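Local coordinates for dual specificity protein phosphatase 8 (Homo sapiens, PDB 4JMK) that probably dephosphorylates phosphotyrosine, phosphoserine and phosphothreonine in proteins and so turns down mitogen-activated protein kinases, this chain being its catalytic domain, at residues L67-K78 with I98-T106; G2-G13 with F117-I125. The protein carries 1 engineered substitution. All coordinates share one frame; numbering follows the deposited sequence.

Interaction 1 of 2, residues L67-K78 with I98-T106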
loop_
_atom_site.group_PDB
_atom_site.type_symbol
_atom_site.label_atom_id
_atom_site.label_comp_id
_atom_site.label_asym_id
_atom_site.label_seq_id
_atom_site.Cartn_x
_atom_site.Cartn_y
_atom_site.Cartn_z
ATOM N N LEU A 67 3.444 8.156 2.805
ATOM C CA LEU A 67 4.096 6.854 2.655
ATOM C C LEU A 67 4.647 6.309 3.971
ATOM O O LEU A 67 4.408 5.158 4.312
ATOM C CB LEU A 67 5.190 6.904 1.575
ATOM C CG LEU A 67 4.654 7.095 0.151
ATOM C CD1 LEU A 67 5.795 7.194 -0.882
ATOM C CD2 LEU A 67 3.690 5.962 -0.204
ATOM N N ASP A 68 5.360 7.131 4.728
ATOM C CA ASP A 68 5.908 6.645 5.989
ATOM C C ASP A 68 4.821 6.207 6.988
ATOM O O ASP A 68 4.982 5.194 7.670
ATOM C CB ASP A 68 6.860 7.675 6.606
ATOM C CG ASP A 68 8.255 7.638 5.976
ATOM O OD1 ASP A 68 8.689 6.563 5.481
ATOM O OD2 ASP A 68 8.925 8.688 5.994
ATOM N N LYS A 69 3.716 6.950 7.057
ATOM C CA LYS A 69 2.607 6.583 7.945
ATOM C C LYS A 69 1.845 5.346 7.465
ATOM O O LYS A 69 1.371 4.550 8.278
ATOM C CB LYS A 69 1.645 7.763 8.139
ATOM C CG LYS A 69 2.211 8.864 9.031
ATOM C CD LYS A 69 1.125 9.852 9.451
ATOM C CE LYS A 69 1.663 10.930 10.390
ATOM N NZ LYS A 69 1.700 12.275 9.736
ATOM N N SER A 70 1.705 5.202 6.150
ATOM C CA SER A 70 1.112 3.992 5.564
ATOM C C SER A 70 1.953 2.761 5.889
ATOM O O SER A 70 1.439 1.713 6.283
ATOM C CB SER A 70 1.037 4.148 4.039
ATOM O OG SER A 70 0.222 5.244 3.661
ATOM N N ILE A 71 3.264 2.887 5.736
ATOM C CA ILE A 71 4.171 1.799 6.076
ATOM C C ILE A 71 4.108 1.436 7.570
ATOM O O ILE A 71 4.073 0.255 7.928
ATOM C CB ILE A 71 5.596 2.146 5.590
ATOM C CG1 ILE A 71 5.615 2.134 4.058
ATOM C CG2 ILE A 71 6.651 1.192 6.150
ATOM C CD1 ILE A 71 6.912 2.682 3.444
ATOM N N GLU A 72 4.087 2.443 8.435
ATOM C CA GLU A 72 3.910 2.236 9.875
ATOM C C GLU A 72 2.620 1.445 10.188
ATOM O O GLU A 72 2.624 0.517 11.008
ATOM C CB GLU A 72 3.886 3.606 10.571
ATOM C CG GLU A 72 3.660 3.577 12.073
ATOM C CD GLU A 72 3.327 4.958 12.645
ATOM O OE1 GLU A 72 4.176 5.530 13.363
ATOM O OE2 GLU A 72 2.213 5.468 12.385
ATOM N N PHE A 73 1.524 1.810 9.528
ATOM C CA PHE A 73 0.250 1.114 9.701
ATOM C C PHE A 73 0.369 -0.360 9.318
ATOM O O PHE A 73 -0.112 -1.249 10.042
ATOM C CB PHE A 73 -0.833 1.798 8.855
ATOM C CG PHE A 73 -2.217 1.191 9.007
ATOM C CD1 PHE A 73 -2.965 1.394 10.167
ATOM C CD2 PHE A 73 -2.768 0.433 7.981
ATOM C CE1 PHE A 73 -4.244 0.840 10.304
ATOM C CE2 PHE A 73 -4.039 -0.131 8.105
ATOM C CZ PHE A 73 -4.788 0.082 9.274
ATOM N N ILE A 74 0.984 -0.624 8.167
ATOM C CA ILE A 74 1.161 -2.002 7.711
ATOM C C ILE A 74 2.019 -2.771 8.708
ATOM O O ILE A 74 1.721 -3.934 9.018
ATOM C CB ILE A 74 1.776 -2.065 6.286
ATOM C CG1 ILE A 74 0.773 -1.513 5.258
ATOM C CG2 ILE A 74 2.211 -3.506 5.925
ATOM C CD1 ILE A 74 1.400 -1.184 3.913
ATOM N N ASP A 75 3.059 -2.130 9.239
ATOM C CA ASP A 75 3.880 -2.794 10.261
ATOM C C ASP A 75 3.154 -2.994 11.602
ATOM O O ASP A 75 3.488 -3.912 12.361
ATOM C CB ASP A 75 5.209 -2.056 10.448
ATOM C CG ASP A 75 6.166 -2.306 9.294
ATOM O OD1 ASP A 75 6.138 -3.429 8.737
ATOM O OD2 ASP A 75 6.944 -1.389 8.948
ATOM N N LYS A 76 2.166 -2.155 11.907
ATOM C CA LYS A 76 1.375 -2.397 13.117
ATOM C C LYS A 76 0.612 -3.713 12.991
ATOM O O LYS A 76 0.525 -4.482 13.952
ATOM C CB LYS A 76 0.396 -1.262 13.395
ATOM C CG LYS A 76 1.039 0.020 13.867
ATOM C CD LYS A 76 -0.048 1.029 14.262
ATOM C CE LYS A 76 0.519 2.404 14.589
ATOM N NZ LYS A 76 -0.576 3.415 14.818
ATOM N N ALA A 77 0.062 -3.971 11.806
ATOM C CA ALA A 77 -0.596 -5.249 11.531
ATOM C C ALA A 77 0.395 -6.409 11.650
ATOM O O ALA A 77 0.116 -7.416 12.312
ATOM C CB ALA A 77 -1.257 -5.235 10.143
ATOM N N LYS A 78 1.556 -6.255 11.016
ATOM C CA LYS A 78 2.621 -7.258 11.065
ATOM C C LYS A 78 3.017 -7.600 12.512
ATOM O O LYS A 78 3.198 -8.767 12.852
ATOM C CB LYS A 78 3.840 -6.746 10.285
ATOM C CG LYS A 78 4.866 -7.814 9.895
ATOM C CD LYS A 78 6.143 -7.174 9.385
ATOM C CE LYS A 78 7.146 -8.221 8.899
ATOM N NZ LYS A 78 7.555 -9.197 9.963
ATOM N N ILE A 98 1.440 2.357 -2.863
ATOM C CA ILE A 98 1.747 2.168 -1.441
ATOM C C ILE A 98 2.406 0.816 -1.173
ATOM O O ILE A 98 3.419 0.744 -0.460
ATOM C CB ILE A 98 0.499 2.384 -0.567
ATOM C CG1 ILE A 98 0.132 3.870 -0.589
ATOM C CG2 ILE A 98 0.737 1.904 0.893
ATOM C CD1 ILE A 98 -1.238 4.201 0.020
ATOM N N ALA A 99 1.859 -0.250 -1.763
ATOM C CA ALA A 99 2.449 -1.585 -1.630
ATOM C C ALA A 99 3.887 -1.609 -2.129
ATOM O O ALA A 99 4.762 -2.235 -1.503
ATOM C CB ALA A 99 1.618 -2.610 -2.387
ATOM N N ILE A 100 4.132 -0.946 -3.257
ATOM C CA ILE A 100 5.493 -0.899 -3.820
ATOM C C ILE A 100 6.434 -0.191 -2.862
ATOM O O ILE A 100 7.526 -0.686 -2.597
ATOM C CB ILE A 100 5.530 -0.229 -5.222
ATOM C CG1 ILE A 100 4.739 -1.087 -6.211
ATOM C CG2 ILE A 100 6.977 -0.087 -5.715
ATOM C CD1 ILE A 100 4.330 -0.369 -7.497
ATOM N N ALA A 101 6.019 0.960 -2.338
ATOM C CA ALA A 101 6.851 1.678 -1.367
ATOM C C ALA A 101 7.145 0.829 -0.125
ATOM O O ALA A 101 8.247 0.881 0.429
ATOM C CB ALA A 101 6.191 3.003 -0.974
ATOM N N TYR A 102 6.162 0.058 0.331
ATOM C CA TYR A 102 6.371 -0.769 1.512
ATOM C C TYR A 102 7.486 -1.788 1.282
ATOM O O TYR A 102 8.326 -2.025 2.159
ATOM C CB TYR A 102 5.079 -1.494 1.915
ATOM C CG TYR A 102 5.294 -2.368 3.126
ATOM C CD1 TYR A 102 5.258 -1.831 4.409
ATOM C CD2 TYR A 102 5.564 -3.724 2.989
ATOM C CE1 TYR A 102 5.484 -2.636 5.528
ATOM C CE2 TYR A 102 5.785 -4.531 4.100
ATOM C CZ TYR A 102 5.740 -3.976 5.358
ATOM O OH TYR A 102 5.961 -4.771 6.457
ATOM N N ILE A 103 7.487 -2.399 0.106
ATOM C CA ILE A 103 8.506 -3.389 -0.218
ATOM C C ILE A 103 9.860 -2.727 -0.357
ATOM O O ILE A 103 10.873 -3.260 0.110
ATOM C CB ILE A 103 8.125 -4.167 -1.483
ATOM C CG1 ILE A 103 6.916 -5.046 -1.168
ATOM C CG2 ILE A 103 9.258 -5.042 -1.969
ATOM C CD1 ILE A 103 6.254 -5.557 -2.378
ATOM N N MET A 104 9.878 -1.550 -0.975
ATOM C CA MET A 104 11.125 -0.790 -1.099
ATOM C C MET A 104 11.793 -0.539 0.251
ATOM O O MET A 104 12.971 -0.825 0.447
ATOM C CB MET A 104 10.839 0.567 -1.728
ATOM C CG MET A 104 10.628 0.545 -3.210
ATOM S SD MET A 104 10.092 2.163 -3.807
ATOM C CE MET A 104 11.598 3.062 -3.514
ATOM N N LYS A 105 11.033 0.019 1.179
ATOM C CA LYS A 105 11.569 0.372 2.478
ATOM C C LYS A 105 11.913 -0.864 3.297
ATOM O O LYS A 105 12.950 -0.898 3.950
ATOM C CB LYS A 105 10.571 1.241 3.234
ATOM C CG LYS A 105 11.122 1.826 4.534
ATOM C CD LYS A 105 10.122 2.792 5.157
ATOM C CE LYS A 105 10.590 3.296 6.495
ATOM N NZ LYS A 105 11.982 3.750 6.411
ATOM N N THR A 106 11.046 -1.876 3.270
ATOM C CA THR A 106 11.238 -3.047 4.124
ATOM C C THR A 106 12.445 -3.865 3.692
ATOM O O THR A 106 13.231 -4.317 4.526
ATOM C CB THR A 106 9.997 -3.947 4.101
ATOM O OG1 THR A 106 8.885 -3.226 4.646
ATOM C CG2 THR A 106 10.232 -5.210 4.915
#

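Interaction 2 of 2, residues G2-G13 with F117-I125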
loop_
_atom_site.group_PDB
_atom_site.type_symbol
_atom_site.label_atom_id
_atom_site.label_comp_id
_atom_site.label_asym_id
_atom_site.label_seq_id
_atom_site.Cartn_x
_atom_site.Cartn_y
_atom_site.Cartn_z
ATOM N N GLY A 2 -10.350 -10.718 -7.482
ATOM C CA GLY A 2 -8.979 -10.603 -7.953
ATOM C C GLY A 2 -7.998 -10.252 -6.843
ATOM O O GLY A 2 -6.873 -9.825 -7.110
ATOM N N LEU A 3 -8.431 -10.431 -5.599
ATOM C CA LEU A 3 -7.607 -10.143 -4.423
ATOM C C LEU A 3 -6.209 -10.755 -4.508
ATOM O O LEU A 3 -6.075 -11.956 -4.734
ATOM C CB LEU A 3 -8.304 -10.668 -3.169
ATOM C CG LEU A 3 -7.591 -10.365 -1.853
ATOM C CD1 LEU A 3 -7.432 -8.861 -1.717
ATOM C CD2 LEU A 3 -8.355 -10.923 -0.665
ATOM N N THR A 4 -5.176 -9.933 -4.325
ATOM C CA THR A 4 -3.792 -10.403 -4.423
ATOM C C THR A 4 -3.079 -10.419 -3.076
ATOM O O THR A 4 -3.052 -9.414 -2.370
ATOM C CB THR A 4 -2.961 -9.503 -5.350
ATOM O OG1 THR A 4 -3.687 -9.271 -6.558
ATOM C CG2 THR A 4 -1.623 -10.166 -5.671
ATOM N N ARG A 5 -2.502 -11.560 -2.722
ATOM C CA ARG A 5 -1.606 -11.626 -1.574
ATOM C C ARG A 5 -0.203 -11.189 -2.016
ATOM O O ARG A 5 0.408 -11.822 -2.882
ATOM C CB ARG A 5 -1.573 -13.050 -1.027
ATOM C CG ARG A 5 -0.869 -13.195 0.320
ATOM C CD ARG A 5 -0.690 -14.668 0.689
ATOM N NE ARG A 5 0.513 -15.249 0.088
ATOM C CZ ARG A 5 0.526 -16.050 -0.979
ATOM N NH1 ARG A 5 -0.607 -16.385 -1.584
ATOM N NH2 ARG A 5 1.680 -16.522 -1.440
ATOM N N ILE A 6 0.314 -10.107 -1.437
ATOM C CA ILE A 6 1.651 -9.624 -1.815
ATOM C C ILE A 6 2.736 -10.222 -0.899
ATOM O O ILE A 6 3.751 -10.750 -1.375
ATOM C CB ILE A 6 1.728 -8.076 -1.794
ATOM C CG1 ILE A 6 0.675 -7.478 -2.735
ATOM C CG2 ILE A 6 3.124 -7.595 -2.188
ATOM C CD1 ILE A 6 0.855 -7.885 -4.209
ATOM N N LEU A 7 2.511 -10.116 0.412
ATOM C CA LEU A 7 3.346 -10.752 1.439
ATOM C C LEU A 7 2.377 -11.463 2.377
ATOM O O LEU A 7 1.178 -11.217 2.290
ATOM C CB LEU A 7 4.140 -9.689 2.202
ATOM C CG LEU A 7 5.030 -8.760 1.367
ATOM C CD1 LEU A 7 5.693 -7.733 2.282
ATOM C CD2 LEU A 7 6.098 -9.554 0.623
ATOM N N PRO A 8 2.876 -12.345 3.273
ATOM C CA PRO A 8 1.910 -13.055 4.121
ATOM C C PRO A 8 1.001 -12.119 4.923
ATOM O O PRO A 8 -0.142 -12.487 5.206
ATOM C CB PRO A 8 2.807 -13.889 5.060
ATOM C CG PRO A 8 4.025 -14.159 4.263
ATOM C CD PRO A 8 4.242 -12.885 3.428
ATOM N N HIS A 9 1.476 -10.924 5.267
ATOM C CA HIS A 9 0.646 -9.999 6.035
ATOM C C HIS A 9 0.069 -8.890 5.161
ATOM O O HIS A 9 -0.637 -8.024 5.651
ATOM C CB HIS A 9 1.436 -9.387 7.194
ATOM C CG HIS A 9 2.659 -8.629 6.767
ATOM N ND1 HIS A 9 3.741 -9.239 6.160
ATOM C CD2 HIS A 9 2.980 -7.316 6.876
ATOM C CE1 HIS A 9 4.667 -8.331 5.910
ATOM N NE2 HIS A 9 4.235 -7.158 6.338
ATOM N N LEU A 10 0.368 -8.901 3.867
ATOM C CA LEU A 10 -0.013 -7.749 3.030
ATOM C C LEU A 10 -0.740 -8.144 1.743
ATOM O O LEU A 10 -0.168 -8.829 0.867
ATOM C CB LEU A 10 1.244 -6.915 2.698
ATOM C CG LEU A 10 1.038 -5.722 1.756
ATOM C CD1 LEU A 10 0.174 -4.671 2.431
ATOM C CD2 LEU A 10 2.390 -5.138 1.374
ATOM N N TYR A 11 -1.995 -7.699 1.644
ATOM C CA TYR A 11 -2.839 -7.897 0.467
ATOM C C TYR A 11 -3.061 -6.592 -0.275
ATOM O O TYR A 11 -3.045 -5.512 0.331
ATOM C CB TYR A 11 -4.213 -8.429 0.883
ATOM C CG TYR A 11 -4.180 -9.839 1.406
ATOM C CD1 TYR A 11 -3.774 -10.102 2.703
ATOM C CD2 TYR A 11 -4.585 -10.907 0.606
ATOM C CE1 TYR A 11 -3.743 -11.394 3.193
ATOM C CE2 TYR A 11 -4.564 -12.203 1.091
ATOM C CZ TYR A 11 -4.141 -12.438 2.389
ATOM O OH TYR A 11 -4.108 -13.723 2.889
ATOM N N LEU A 12 -3.302 -6.702 -1.585
ATOM C CA LEU A 12 -3.584 -5.548 -2.435
ATOM C C LEU A 12 -4.880 -5.834 -3.209
ATOM O O LEU A 12 -5.018 -6.893 -3.819
ATOM C CB LEU A 12 -2.400 -5.333 -3.397
ATOM C CG LEU A 12 -2.390 -4.152 -4.360
ATOM C CD1 LEU A 12 -2.600 -2.865 -3.583
ATOM C CD2 LEU A 12 -1.064 -4.119 -5.132
ATOM N N GLY A 13 -5.843 -4.922 -3.164
ATOM C CA GLY A 13 -7.124 -5.208 -3.792
ATOM C C GLY A 13 -7.938 -3.987 -4.151
ATOM O O GLY A 13 -7.433 -2.860 -4.110
ATOM N N PHE A 117 8.264 -6.578 -8.399
ATOM C CA PHE A 117 7.792 -7.550 -7.402
ATOM C C PHE A 117 6.262 -7.519 -7.290
ATOM O O PHE A 117 5.594 -8.568 -7.285
ATOM C CB PHE A 117 8.436 -7.275 -6.036
ATOM C CG PHE A 117 8.102 -8.300 -4.970
ATOM C CD1 PHE A 117 9.022 -9.287 -4.623
ATOM C CD2 PHE A 117 6.893 -8.259 -4.299
ATOM C CE1 PHE A 117 8.727 -10.217 -3.631
ATOM C CE2 PHE A 117 6.583 -9.184 -3.302
ATOM C CZ PHE A 117 7.490 -10.167 -2.971
ATOM N N VAL A 118 5.700 -6.319 -7.200
ATOM C CA VAL A 118 4.256 -6.202 -7.059
ATOM C C VAL A 118 3.573 -6.512 -8.378
ATOM O O VAL A 118 2.541 -7.195 -8.418
ATOM C CB VAL A 118 3.861 -4.817 -6.562
ATOM C CG1 VAL A 118 2.324 -4.700 -6.457
ATOM C CG2 VAL A 118 4.519 -4.572 -5.204
ATOM N N LYS A 119 4.169 -6.022 -9.459
ATOM C CA LYS A 119 3.622 -6.221 -10.805
ATOM C C LYS A 119 3.546 -7.707 -11.179
ATOM O O LYS A 119 2.577 -8.153 -11.799
ATOM C CB LYS A 119 4.479 -5.451 -11.814
ATOM C CG LYS A 119 4.097 -5.644 -13.269
ATOM C CD LYS A 119 2.916 -4.783 -13.649
ATOM C CE LYS A 119 2.700 -4.774 -15.166
ATOM N NZ LYS A 119 1.398 -4.144 -15.471
ATOM N N ASP A 120 4.569 -8.474 -10.803
ATOM C CA ASP A 120 4.560 -9.920 -11.040
ATOM C C ASP A 120 3.384 -10.629 -10.369
ATOM O O ASP A 120 2.865 -11.603 -10.899
ATOM C CB ASP A 120 5.860 -10.566 -10.546
ATOM C CG ASP A 120 7.037 -10.273 -11.440
ATOM O OD1 ASP A 120 8.182 -10.443 -10.969
ATOM O OD2 ASP A 120 6.833 -9.860 -12.606
ATOM N N ARG A 121 2.978 -10.147 -9.198
ATOM C CA ARG A 121 1.944 -10.819 -8.413
ATOM C C ARG A 121 0.546 -10.288 -8.734
ATOM O O ARG A 121 -0.444 -11.010 -8.629
ATOM C CB ARG A 121 2.269 -10.719 -6.912
ATOM C CG ARG A 121 3.469 -11.600 -6.506
ATOM C CD ARG A 121 4.235 -11.079 -5.296
ATOM N NE ARG A 121 5.345 -11.979 -4.967
ATOM C CZ ARG A 121 6.551 -11.933 -5.528
ATOM N NH1 ARG A 121 6.837 -11.025 -6.455
ATOM N NH2 ARG A 121 7.484 -12.806 -5.169
ATOM N N ARG A 122 0.474 -9.028 -9.142
ATOM C CA ARG A 122 -0.787 -8.420 -9.565
ATOM C C ARG A 122 -0.563 -7.706 -10.902
ATOM O O ARG A 122 -0.374 -6.490 -10.944
ATOM C CB ARG A 122 -1.286 -7.448 -8.481
ATOM C CG ARG A 122 -2.686 -6.884 -8.710
ATOM C CD ARG A 122 -3.179 -6.104 -7.482
ATOM N NE ARG A 122 -4.459 -5.437 -7.729
ATOM C CZ ARG A 122 -5.648 -6.002 -7.535
ATOM N NH1 ARG A 122 -5.731 -7.250 -7.099
ATOM N NH2 ARG A 122 -6.757 -5.321 -7.785
ATOM N N PRO A 123 -0.571 -8.470 -12.009
ATOM C CA PRO A 123 -0.206 -7.955 -13.337
ATOM C C PRO A 123 -1.067 -6.790 -13.803
ATOM O O PRO A 123 -0.629 -6.010 -14.653
ATOM C CB PRO A 123 -0.435 -9.160 -14.258
ATOM C CG PRO A 123 -0.249 -10.349 -13.377
ATOM C CD PRO A 123 -0.777 -9.930 -12.022
ATOM N N SER A 124 -2.273 -6.675 -13.263
ATOM C CA SER A 124 -3.168 -5.592 -13.646
ATOM C C SER A 124 -2.762 -4.212 -13.111
ATOM O O SER A 124 -3.360 -3.205 -13.504
ATOM C CB SER A 124 -4.602 -5.911 -13.217
ATOM O OG SER A 124 -4.726 -5.985 -11.800
ATOM N N ILE A 125 -1.771 -4.129 -12.219
ATOM C CA ILE A 125 -1.446 -2.803 -11.682
ATOM C C ILE A 125 -0.915 -1.926 -12.800
ATOM O O ILE A 125 -0.288 -2.413 -13.744
ATOM C CB ILE A 125 -0.442 -2.800 -10.495
ATOM C CG1 ILE A 125 0.957 -3.253 -10.921
ATOM C CG2 ILE A 125 -0.974 -3.614 -9.314
ATOM C CD1 ILE A 125 2.039 -2.854 -9.930
HETATM O O HOH W 1 -3.624 -11.475 -8.280
#

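Interaction 1 of 2, residues L67-K78 with I98-T106
Y102 carries its ring away from the 98-106 helix with CG anti to the backbone N (chi1 179°), while D75 turns CG beside its own N, which brings OD1 to the tyrosine hydroxyl. This is a steep helix-helix crossing (-77°, axes 9.7 Å apart) within the dual-specificity phosphatase catalytic domain, and it meets the definition of knobs-into-holes: the Y102 side chain sits among I71, I74, D75 and K78. I74 sets CG2 over one ring face as a CH-pi contact, 3.7 Å from the centroid of the Y102 ring, and I71 CG2 meets CD1 obliquely. At the opposite face lies T106 OG1, hydrogen-bonded to Y102 O one helical turn back. H9 of the N-terminal hairpin is the second partner of Y102 OH. A leucine in place of Y102 would probably leave D75 OD1 and H9 NE2 without the hydroxyl and open a gap over I74 CG2. Nearer the start of helix 67-79, L67 CD2 packs against A101 CB and I98 CG1. I71 CD1 lies 3.6 Å from K105 CD; the nearby D68 carboxylate is hydrogen-bonded to Y138 of helix 129-148. The bond from Y102 OH to D75 OD1 measures 2.7 Å, arriving on the syn side 25° out of the carboxylate plane.

Interaction 2 of 2, residues G2-G13 with F117-I125
The guanidinium of R122 lies between the L12-G13 backbone and S124 OG: G13 CA is 3.8 Å above the plane on one face and S124 OG stands off the opposite face, while T4 OG1 and G2 O approach at the edge. The F117 ring has a different setting. R121 NH1 rides over its centre, 3.2 Å above the plane, and the edge meets I6, through CG2 and the carbonyl O. R121 NH1 also donates to F117 O, which keeps the guanidinium over the ring of its own helix.

The contact joins the antiparallel hairpin of strands 4-7 and 10-13, whose strands are joined by a type I turn from L7 to L10, with I6 and L7 forming a classic beta bulge opposite L10, to the C-terminal end of helix 111-121 and the loop after it. R122 has CG anti to the backbone N (chi1 -172°) and runs extended on to NE, which carries the guanidinium past T4 and L12. Its NH1 bonds T4 OG1 at 2.9 Å, nearly in the guanidinium plane and with an N-H...O angle of 161°; the second bond, NH1 to G2 O, is weak, its angle only 120°. Beside these polar contacts, V118 CG1 meets L12 CD2 at 3.7 Å and I6 CD1 farther off, and L7 CD2 touches F117 CZ at 3.9 Å. A water links T4 OG1 to R121 O.

R122 NE also bonds G91 O and NH2 weakly reaches A90 O, close after the predicted phosphocysteine position, S88, an engineered serine here. One buried arginine thus joins the N-terminal hairpin to the signature loop: its three nitrogens all reach neutral oxygens, two of these bonds being weak, and with no carboxylate among these partners its charge is probably met by dipoles.

Overall arrangement
From the N terminus, the hairpin 2-13 comes first, and its partner 117-125 arrives more than a hundred residues later, so interaction 2 closes a long loop. Interaction 1 lies wholly within that loop: helix 67-79 and helix 94-107 meet after a short excursion through strand 83-87. The two contacts do not cross, and their centres are 14 Å apart. Helix 94-107 is followed directly by helix 111-121, and I103 packs on F117 and V118, so the second helix of interaction 1 backs onto interaction 2. At the hairpin turn, H9 packs on K78, and its NE2 probably hydrogen-bonds Y102 OH. Together they tie the edge of the mixed sheet to three helices.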